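Local structure of folylpolyglutamate synthase/dihydrofolate synthase (Thermotoga maritima, 1O5Z) at residues Pro117-Leu122 against Phe128-Phe133; Tyr318-Ala323 against Glu429-Gly434; Lys382-Leu387 against Val398-Asp403. The protein probably catalyses the ATP-dependent addition of L-glutamate to dihydropteroate and to tetrahydrofolate polyglutamates, building dihydrofolate and lengthening the polyglutamate tail. All blocks are in the same frame, centred on the assembly; numbering follows the deposited sequence.

Contact 1: Pro117-Leu122 against Phe128-Phe133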
loop_
_atom_site.group_PDB
_atom_site.type_symbol
_atom_site.label_atom_id
_atom_site.label_comp_id
_atom_site.label_asym_id
_atom_site.label_seq_id
_atom_site.Cartn_x
_atom_site.Cartn_y
_atom_site.Cartn_z
ATOM N N PRO A 117 23.358 -13.241 12.679
ATOM C CA PRO A 117 23.642 -14.118 13.803
ATOM C C PRO A 117 22.451 -14.231 14.715
ATOM O O PRO A 117 22.203 -15.298 15.205
ATOM C CB PRO A 117 24.824 -13.466 14.510
ATOM C CG PRO A 117 24.855 -12.122 14.000
ATOM C CD PRO A 117 24.256 -12.078 12.646
ATOM N N ILE A 118 21.703 -13.153 14.897
ATOM C CA ILE A 118 20.507 -13.201 15.752
ATOM C C ILE A 118 19.463 -14.064 15.146
ATOM O O ILE A 118 18.941 -14.933 15.819
ATOM C CB ILE A 118 19.969 -11.807 16.080
ATOM C CG1 ILE A 118 20.887 -11.180 17.144
ATOM C CG2 ILE A 118 18.522 -11.882 16.646
ATOM C CD1 ILE A 118 20.867 -9.679 17.121
ATOM N N LEU A 119 19.212 -13.886 13.854
ATOM C CA LEU A 119 18.277 -14.766 13.153
ATOM C C LEU A 119 18.740 -16.198 13.136
ATOM O O LEU A 119 17.923 -17.063 13.191
ATOM C CB LEU A 119 18.089 -14.364 11.717
ATOM C CG LEU A 119 17.544 -12.976 11.466
ATOM C CD1 LEU A 119 17.644 -12.694 9.962
ATOM C CD2 LEU A 119 16.153 -12.836 11.985
ATOM N N ASN A 120 20.028 -16.448 13.038
ATOM C CA ASN A 120 20.523 -17.819 12.964
ATOM C C ASN A 120 20.210 -18.552 14.242
ATOM O O ASN A 120 19.915 -19.740 14.228
ATOM C CB ASN A 120 22.043 -17.868 12.696
ATOM C CG ASN A 120 22.431 -17.435 11.261
ATOM O OD1 ASN A 120 21.585 -17.402 10.336
ATOM N ND2 ASN A 120 23.729 -17.099 11.070
ATOM N N GLU A 121 20.314 -17.810 15.341
ATOM C CA GLU A 121 20.036 -18.279 16.681
ATOM C C GLU A 121 18.548 -18.569 16.923
ATOM O O GLU A 121 18.212 -19.671 17.359
ATOM C CB GLU A 121 20.540 -17.238 17.656
ATOM C CG GLU A 121 20.519 -17.641 19.109
ATOM C CD GLU A 121 20.633 -16.419 20.033
ATOM O OE1 GLU A 121 19.832 -16.307 21.022
ATOM O OE2 GLU A 121 21.515 -15.552 19.753
ATOM N N LEU A 122 17.686 -17.585 16.640
ATOM C CA LEU A 122 16.235 -17.708 16.721
ATOM C C LEU A 122 15.712 -18.776 15.770
ATOM O O LEU A 122 14.733 -19.461 16.071
ATOM C CB LEU A 122 15.562 -16.373 16.348
ATOM C CG LEU A 122 15.844 -15.149 17.227
ATOM C CD1 LEU A 122 15.134 -13.880 16.739
ATOM C CD2 LEU A 122 15.500 -15.433 18.688
ATOM N N PHE A 128 10.589 -19.850 18.169
ATOM C CA PHE A 128 11.251 -18.541 18.231
ATOM C C PHE A 128 11.551 -17.962 16.868
ATOM O O PHE A 128 11.870 -16.773 16.757
ATOM C CB PHE A 128 12.533 -18.601 19.051
ATOM C CG PHE A 128 12.333 -19.109 20.465
ATOM C CD1 PHE A 128 13.052 -20.192 20.941
ATOM C CD2 PHE A 128 11.399 -18.508 21.296
ATOM C CE1 PHE A 128 12.863 -20.674 22.230
ATOM C CE2 PHE A 128 11.202 -18.967 22.578
ATOM C CZ PHE A 128 11.929 -20.056 23.053
ATOM N N SER A 129 11.429 -18.766 15.830
ATOM C CA SER A 129 11.826 -18.344 14.498
ATOM C C SER A 129 10.918 -17.259 13.921
ATOM O O SER A 129 9.736 -17.491 13.778
ATOM C CB SER A 129 11.817 -19.561 13.590
ATOM O OG SER A 129 12.394 -19.238 12.353
ATOM N N PRO A 130 11.428 -16.070 13.580
ATOM C CA PRO A 130 10.536 -15.022 13.092
ATOM C C PRO A 130 10.030 -15.311 11.670
ATOM O O PRO A 130 10.711 -15.946 10.888
ATOM C CB PRO A 130 11.407 -13.771 13.183
ATOM C CG PRO A 130 12.743 -14.230 12.995
ATOM C CD PRO A 130 12.824 -15.587 13.590
ATOM N N SER A 131 8.819 -14.870 11.365
ATOM C CA SER A 131 8.209 -15.069 10.049
ATOM C C SER A 131 8.855 -14.106 9.064
ATOM O O SER A 131 9.604 -13.221 9.455
ATOM C CB SER A 131 6.698 -14.798 10.116
ATOM O OG SER A 131 6.430 -13.423 10.406
ATOM N N PHE A 132 8.537 -14.244 7.790
ATOM C CA PHE A 132 8.970 -13.279 6.793
ATOM C C PHE A 132 8.725 -11.849 7.224
ATOM O O PHE A 132 9.630 -10.977 7.236
ATOM C CB PHE A 132 8.207 -13.550 5.480
ATOM C CG PHE A 132 8.380 -12.487 4.458
ATOM C CD1 PHE A 132 9.576 -12.381 3.748
ATOM C CD2 PHE A 132 7.355 -11.541 4.221
ATOM C CE1 PHE A 132 9.745 -11.363 2.808
ATOM C CE2 PHE A 132 7.538 -10.541 3.289
ATOM C CZ PHE A 132 8.730 -10.460 2.578
ATOM N N PHE A 133 7.472 -11.582 7.541
ATOM C CA PHE A 133 7.044 -10.210 7.864
ATOM C C PHE A 133 7.680 -9.707 9.147
ATOM O O PHE A 133 8.022 -8.548 9.292
ATOM C CB PHE A 133 5.516 -10.125 7.966
ATOM C CG PHE A 133 5.013 -8.705 8.038
ATOM C CD1 PHE A 133 5.174 -7.849 6.955
ATOM C CD2 PHE A 133 4.461 -8.204 9.201
ATOM C CE1 PHE A 133 4.744 -6.534 7.033
ATOM C CE2 PHE A 133 4.061 -6.875 9.290
ATOM C CZ PHE A 133 4.197 -6.048 8.216
#
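Pro130 meets two leucines, spaced a turn apart on the end of helix 105-122, with its CG and CD. Its CG lies 3.8 Å from Leu119 CD2, the two side chains crossing at a slant, while its CD sits 4.0 Å from Leu122 CB. Leu119 gets there by its far end: the CB does not aim at the loop, but with CG anti to the carbonyl carbon (chi1 -60°) the side chain brings its CD2 methyl to Pro130 CG. Leu122 has the same first torsion, yet works differently, since it is the root of the side chain that touches; its CB also lies 3.7 Å from Phe128 O. Phe128 starts toward the helix and then turns off: its CB, 4.4 Å from Leu122 CD2, makes the loose contact while the end of the side chain leads away. Phe128 also touches Met40 of helix 36-44. This is the connection between two successive helices of the Mur ligase middle domain: helix 105-122 ends, five residues turn the chain, residues 128-130 pass the helix end, and the chain then leads away to helix 132-146, with Ser131 as its N-cap. Packing, not polar bonding, joins the two sides here. Leu122 O comes within 3.4 Å of Ser129 N, but the angle is too poor for a hydrogen bond. Ser129 sends its hydroxyl instead to Asp123, with OG anti to its own nitrogen (chi1 -171°). Leu119 and Pro130 both also touch Val135, one turn into helix 132-146, and Leu119 reaches Tyr21 on helix 12-23.

Contact 2: Tyr318-Ala323 against Glu429-Gly434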
loop_
_atom_site.group_PDB
_atom_site.type_symbol
_atom_site.label_atom_id
_atom_site.label_comp_id
_atom_site.label_asym_id
_atom_site.label_seq_id
_atom_site.Cartn_x
_atom_site.Cartn_y
_atom_site.Cartn_z
ATOM N N TYR A 318 -1.521 5.038 -19.359
ATOM C CA TYR A 318 -1.696 3.723 -18.778
ATOM C C TYR A 318 -2.421 3.841 -17.459
ATOM O O TYR A 318 -2.044 4.630 -16.622
ATOM C CB TYR A 318 -0.346 3.095 -18.522
ATOM C CG TYR A 318 0.365 2.819 -19.788
ATOM C CD1 TYR A 318 1.253 3.737 -20.319
ATOM C CD2 TYR A 318 0.129 1.656 -20.462
ATOM C CE1 TYR A 318 1.877 3.495 -21.508
ATOM C CE2 TYR A 318 0.753 1.386 -21.659
ATOM C CZ TYR A 318 1.626 2.296 -22.174
ATOM O OH TYR A 318 2.208 2.015 -23.375
ATOM N N ILE A 319 -3.467 3.049 -17.284
ATOM C CA ILE A 319 -4.154 2.957 -16.015
ATOM C C ILE A 319 -3.680 1.645 -15.404
ATOM O O ILE A 319 -4.057 0.582 -15.855
ATOM C CB ILE A 319 -5.676 3.008 -16.202
ATOM C CG1 ILE A 319 -6.078 4.314 -16.910
ATOM C CG2 ILE A 319 -6.374 2.967 -14.837
ATOM C CD1 ILE A 319 -6.148 4.289 -18.446
ATOM N N LEU A 320 -2.803 1.756 -14.410
ATOM C CA LEU A 320 -2.229 0.608 -13.755
ATOM C C LEU A 320 -3.064 0.386 -12.522
ATOM O O LEU A 320 -3.081 1.207 -11.616
ATOM C CB LEU A 320 -0.758 0.860 -13.375
ATOM C CG LEU A 320 0.147 1.314 -14.555
ATOM C CD1 LEU A 320 1.536 1.763 -14.096
ATOM C CD2 LEU A 320 0.227 0.260 -15.608
ATOM N N ASP A 321 -3.773 -0.733 -12.492
ATOM C CA ASP A 321 -4.523 -1.075 -11.332
ATOM C C ASP A 321 -4.440 -2.543 -11.078
ATOM O O ASP A 321 -4.836 -3.348 -11.929
ATOM C CB ASP A 321 -5.969 -0.652 -11.502
ATOM C CG ASP A 321 -6.738 -0.700 -10.196
ATOM O OD1 ASP A 321 -7.095 0.396 -9.691
ATOM O OD2 ASP A 321 -7.036 -1.779 -9.608
ATOM N N GLY A 322 -3.979 -2.890 -9.887
ATOM C CA GLY A 322 -3.788 -4.267 -9.520
ATOM C C GLY A 322 -5.033 -5.064 -9.182
ATOM O O GLY A 322 -4.881 -6.192 -8.712
ATOM N N ALA A 323 -6.241 -4.479 -9.344
ATOM C CA ALA A 323 -7.511 -5.174 -9.150
ATOM C C ALA A 323 -7.356 -6.626 -9.576
ATOM O O ALA A 323 -6.818 -6.878 -10.660
ATOM C CB ALA A 323 -8.615 -4.510 -9.984
ATOM N N GLU A 429 7.174 -1.614 -13.856
ATOM C CA GLU A 429 8.610 -1.514 -13.766
ATOM C C GLU A 429 9.194 -1.206 -15.153
ATOM O O GLU A 429 10.104 -0.407 -15.296
ATOM C CB GLU A 429 9.260 -2.765 -13.196
ATOM C CG GLU A 429 10.704 -2.467 -12.789
ATOM C CD GLU A 429 11.443 -3.633 -12.218
ATOM O OE1 GLU A 429 10.790 -4.629 -11.981
ATOM O OE2 GLU A 429 12.698 -3.553 -12.033
ATOM N N PHE A 430 8.668 -1.846 -16.166
ATOM C CA PHE A 430 9.236 -1.677 -17.460
ATOM C C PHE A 430 8.954 -0.321 -18.011
ATOM O O PHE A 430 9.800 0.290 -18.638
ATOM C CB PHE A 430 8.753 -2.736 -18.409
ATOM C CG PHE A 430 9.613 -2.844 -19.618
ATOM C CD1 PHE A 430 10.820 -3.513 -19.551
ATOM C CD2 PHE A 430 9.231 -2.245 -20.817
ATOM C CE1 PHE A 430 11.631 -3.594 -20.663
ATOM C CE2 PHE A 430 10.044 -2.327 -21.931
ATOM C CZ PHE A 430 11.237 -2.988 -21.858
ATOM N N LEU A 431 7.756 0.153 -17.751
ATOM C CA LEU A 431 7.349 1.462 -18.193
ATOM C C LEU A 431 8.165 2.578 -17.567
ATOM O O LEU A 431 8.471 3.601 -18.201
ATOM C CB LEU A 431 5.870 1.661 -17.834
ATOM C CG LEU A 431 4.817 1.074 -18.791
ATOM C CD1 LEU A 431 3.431 1.326 -18.249
ATOM C CD2 LEU A 431 4.980 1.618 -20.210
ATOM N N THR A 432 8.488 2.409 -16.295
ATOM C CA THR A 432 9.185 3.438 -15.561
ATOM C C THR A 432 10.678 3.247 -15.606
ATOM O O THR A 432 11.401 4.204 -15.456
ATOM C CB THR A 432 8.681 3.479 -14.128
ATOM O OG1 THR A 432 8.708 2.166 -13.565
ATOM C CG2 THR A 432 7.183 3.869 -14.102
ATOM N N THR A 433 11.168 2.042 -15.855
ATOM C CA THR A 433 12.624 1.845 -15.901
ATOM C C THR A 433 13.171 1.311 -17.212
ATOM O O THR A 433 14.366 1.324 -17.430
ATOM C CB THR A 433 13.126 0.904 -14.761
ATOM O OG1 THR A 433 12.636 -0.445 -14.955
ATOM C CG2 THR A 433 12.598 1.374 -13.393
ATOM N N GLY A 434 12.324 0.803 -18.075
ATOM C CA GLY A 434 12.836 0.239 -19.305
ATOM C C GLY A 434 13.577 -1.066 -19.124
ATOM O O GLY A 434 14.208 -1.571 -20.090
#
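Tyr318 and Leu431 both hold CG anti to the carbonyl carbon, at chi1 -66° and -82°, and both side chains leave the backbone facing one another. The tyrosine ring thereby offers a face to the leucine's forked end. Leu431 CD1 stands over that face, 3.9 Å from the centroid of the Tyr318 ring, in a CH-pi contact displaced toward the CB end, where CD1 lies 3.7 Å from Tyr318 CG. The other methyl, CD2, sits farther out along the ring, 3.9 Å from Tyr318 CZ. Two residues along the strand, Leu320 brings its CD2 to 4.3 Å from the same Leu431 CD1. This is helix-on-sheet packing in the C-terminal glutamate ligase domain: strand 316-320 lies second from one edge of the mixed sheet, and the last turn of helix 421-433 rests on it. Replacing Tyr318 by an alanine is likely to leave both Leu431 methyls without the aromatic face they lie on, and Lys316 NZ without its hydroxyl partner. Ile408 of helix 404-409 touches both Tyr318 and Leu431. Near the helix end, Thr433 N and Thr433 OG1 grip Glu429 O from opposite faces of its plane, the hydroxyl at 2.6 Å from that oxygen.

Contact 3: Lys382-Leu387 against Val398-Asp403. With SO4 (sulfate ion), chain E.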
loop_
_atom_site.group_PDB
_atom_site.type_symbol
_atom_site.label_atom_id
_atom_site.label_comp_id
_atom_site.label_asym_id
_atom_site.label_seq_id
_atom_site.Cartn_x
_atom_site.Cartn_y
_atom_site.Cartn_z
ATOM N N LYS A 382 -0.968 -20.367 -14.437
ATOM C CA LYS A 382 -1.460 -21.544 -15.185
ATOM C C LYS A 382 -2.824 -21.276 -15.831
ATOM O O LYS A 382 -3.526 -20.341 -15.458
ATOM C CB LYS A 382 -1.453 -22.858 -14.344
ATOM C CG LYS A 382 -2.551 -23.066 -13.309
ATOM C CD LYS A 382 -2.423 -24.454 -12.633
ATOM C CE LYS A 382 -3.746 -24.971 -12.020
ATOM N NZ LYS A 382 -3.752 -26.447 -11.683
ATOM N N ASP A 383 -3.140 -22.095 -16.833
ATOM C CA ASP A 383 -4.415 -22.080 -17.572
ATOM C C ASP A 383 -4.708 -20.844 -18.373
ATOM O O ASP A 383 -5.854 -20.364 -18.400
ATOM C CB ASP A 383 -5.605 -22.315 -16.646
ATOM C CG ASP A 383 -5.895 -23.729 -16.464
ATOM O OD1 ASP A 383 -6.321 -24.087 -15.345
ATOM O OD2 ASP A 383 -5.729 -24.545 -17.389
ATOM N N MET A 384 -3.697 -20.354 -19.067
ATOM C CA MET A 384 -3.913 -19.301 -20.016
ATOM C C MET A 384 -5.081 -19.684 -20.931
ATOM O O MET A 384 -5.909 -18.864 -21.327
ATOM C CB MET A 384 -2.652 -19.121 -20.825
ATOM C CG MET A 384 -2.746 -18.048 -21.836
ATOM S SD MET A 384 -3.130 -16.462 -21.029
ATOM C CE MET A 384 -2.764 -15.382 -22.411
ATOM N N ASN A 385 -5.154 -20.965 -21.224
ATOM C CA ASN A 385 -6.111 -21.484 -22.169
ATOM C C ASN A 385 -7.562 -21.161 -21.782
ATOM O O ASN A 385 -8.333 -20.644 -22.594
ATOM C CB ASN A 385 -5.923 -23.008 -22.299
ATOM C CG ASN A 385 -4.581 -23.505 -21.694
ATOM O OD1 ASN A 385 -4.551 -24.545 -21.009
ATOM N ND2 ASN A 385 -3.483 -22.759 -21.933
ATOM N N SER A 386 -7.928 -21.470 -20.541
ATOM C CA SER A 386 -9.311 -21.286 -20.100
ATOM C C SER A 386 -9.573 -19.824 -19.773
ATOM O O SER A 386 -10.705 -19.386 -19.898
ATOM C CB SER A 386 -9.692 -22.222 -18.931
ATOM O OG SER A 386 -8.806 -22.052 -17.842
ATOM N N LEU A 387 -8.538 -19.080 -19.393
ATOM C CA LEU A 387 -8.656 -17.632 -19.234
ATOM C C LEU A 387 -9.143 -16.966 -20.499
ATOM O O LEU A 387 -10.068 -16.142 -20.475
ATOM C CB LEU A 387 -7.312 -16.992 -18.854
ATOM C CG LEU A 387 -7.297 -15.450 -18.730
ATOM C CD1 LEU A 387 -8.387 -14.910 -17.773
ATOM C CD2 LEU A 387 -5.928 -14.887 -18.308
ATOM N N VAL A 398 -11.697 -10.372 -28.232
ATOM C CA VAL A 398 -10.437 -10.867 -27.620
ATOM C C VAL A 398 -9.211 -11.126 -28.521
ATOM O O VAL A 398 -9.286 -11.862 -29.499
ATOM C CB VAL A 398 -10.684 -12.085 -26.753
ATOM C CG1 VAL A 398 -9.443 -12.387 -25.939
ATOM C CG2 VAL A 398 -11.868 -11.813 -25.858
ATOM N N GLU A 399 -8.079 -10.507 -28.148
ATOM C CA GLU A 399 -6.768 -10.869 -28.685
ATOM C C GLU A 399 -5.975 -11.463 -27.569
ATOM O O GLU A 399 -6.234 -11.197 -26.426
ATOM C CB GLU A 399 -5.991 -9.679 -29.238
ATOM C CG GLU A 399 -6.831 -8.752 -30.080
ATOM C CD GLU A 399 -6.144 -7.442 -30.378
ATOM O OE1 GLU A 399 -4.899 -7.425 -30.454
ATOM O OE2 GLU A 399 -6.874 -6.444 -30.554
ATOM N N VAL A 400 -5.009 -12.279 -27.938
ATOM C CA VAL A 400 -4.091 -12.863 -27.002
ATOM C C VAL A 400 -2.740 -12.370 -27.390
ATOM O O VAL A 400 -2.259 -12.658 -28.479
ATOM C CB VAL A 400 -4.106 -14.400 -27.046
ATOM C CG1 VAL A 400 -3.214 -14.977 -25.921
ATOM C CG2 VAL A 400 -5.543 -14.925 -26.944
ATOM N N ILE A 401 -2.135 -11.596 -26.499
ATOM C CA ILE A 401 -0.728 -11.208 -26.665
ATOM C C ILE A 401 -0.061 -11.629 -25.387
ATOM O O ILE A 401 -0.227 -10.996 -24.315
ATOM C CB ILE A 401 -0.533 -9.703 -26.899
ATOM C CG1 ILE A 401 -1.339 -9.196 -28.096
ATOM C CG2 ILE A 401 0.935 -9.419 -27.134
ATOM C CD1 ILE A 401 -1.215 -7.703 -28.311
ATOM N N GLU A 402 0.671 -12.720 -25.493
ATOM C CA GLU A 402 1.137 -13.423 -24.315
ATOM C C GLU A 402 2.170 -12.668 -23.475
ATOM O O GLU A 402 2.086 -12.656 -22.251
ATOM C CB GLU A 402 1.598 -14.803 -24.735
ATOM C CG GLU A 402 0.385 -15.617 -25.135
ATOM C CD GLU A 402 0.636 -17.099 -24.982
ATOM O OE1 GLU A 402 1.734 -17.457 -24.483
ATOM O OE2 GLU A 402 -0.274 -17.901 -25.338
ATOM N N ASP A 403 3.129 -12.025 -24.144
ATOM C CA ASP A 403 4.060 -11.133 -23.494
ATOM C C ASP A 403 3.366 -9.839 -23.174
ATOM O O ASP A 403 2.978 -9.120 -24.100
ATOM C CB ASP A 403 5.238 -10.823 -24.411
ATOM C CG ASP A 403 6.195 -9.787 -23.835
ATOM O OD1 ASP A 403 6.141 -9.439 -22.632
ATOM O OD2 ASP A 403 7.069 -9.250 -24.548
HETATM S S SO4 E . -0.854 -22.755 -19.361
HETATM O O1 SO4 E . -1.302 -21.402 -19.011
HETATM O O2 SO4 E . -0.626 -22.699 -20.813
HETATM O O3 SO4 E . -1.984 -23.673 -19.163
HETATM O O4 SO4 E . 0.281 -23.093 -18.473
#
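In a beta-alpha-beta unit of the C-terminal domain, made of strand 370-373, helix 384-394 and strand 399-400, Met384 in the first turn of the helix bridges helix and strand 399-400. The methionine reaches toward the strand, and its terminal methyl does all the touching: CE meets Val400 CG1 tip to tip at 3.6 Å and passes 4.2 Å from Glu402 CG. The chain leaves with CG anti to the backbone N (chi1 -179°) and then bends at the second torsion (chi2 59°), which carries CE across to the strand. Val400 also heads toward the helix. Glu402 slants past instead, offering the aliphatic start of its side chain, so the methyl lies against hydrocarbon even beside an acidic residue. Strand 399-400 is the outermost strand on this side of the six-stranded sheet, paired with 370-373, and the helix crosses over between them; Met384 also touches Val373 on the neighbouring strand, and Val400 is in turn touched by Val388 one turn along the helix.

The other end of Met384 faces a sulfate ion, probably from the crystallisation liquor, which sits at the start of helix 384-394. Met384 N gives it a nearly straight bond, 2.6 Å to sulfate O1 at 169°, and Asp383 N adds a weak one to O3. Asn385 completes the grip from its side chain, ND2 lying 3.1 Å from sulfate O2, with a second, weak bond to O3. The N-H groups at the start of the helix, with its dipole, would probably help hold such an anion. Asp383 occupies the N-cap position, but its carboxylate makes no capping bond; its carbonyl O takes Leu387 N at 3.1 Å and is also bonded by Arg357 of helix 357-361.

How the contacts relate
Contact 1 closes before contact 2 opens along the chain; contact 3 is nested inside the loop that contact 2 closes. Contact 1 lies in the P-loop-type middle domain, between helices 105-122 and 132-146, its centre about 34 Å from that of contact 2 and about 41 Å from that of contact 3. Contacts 2 and 3 are about 19 Å apart between centres and about 8 Å at their nearest atoms. They reach the same six-stranded sheet of the C-terminal domain, contact 2 near one edge and contact 3 at the other, each packing a helix against it. The set thus samples both domains; in Mur-type ligases the active site lies between them, as it probably does here.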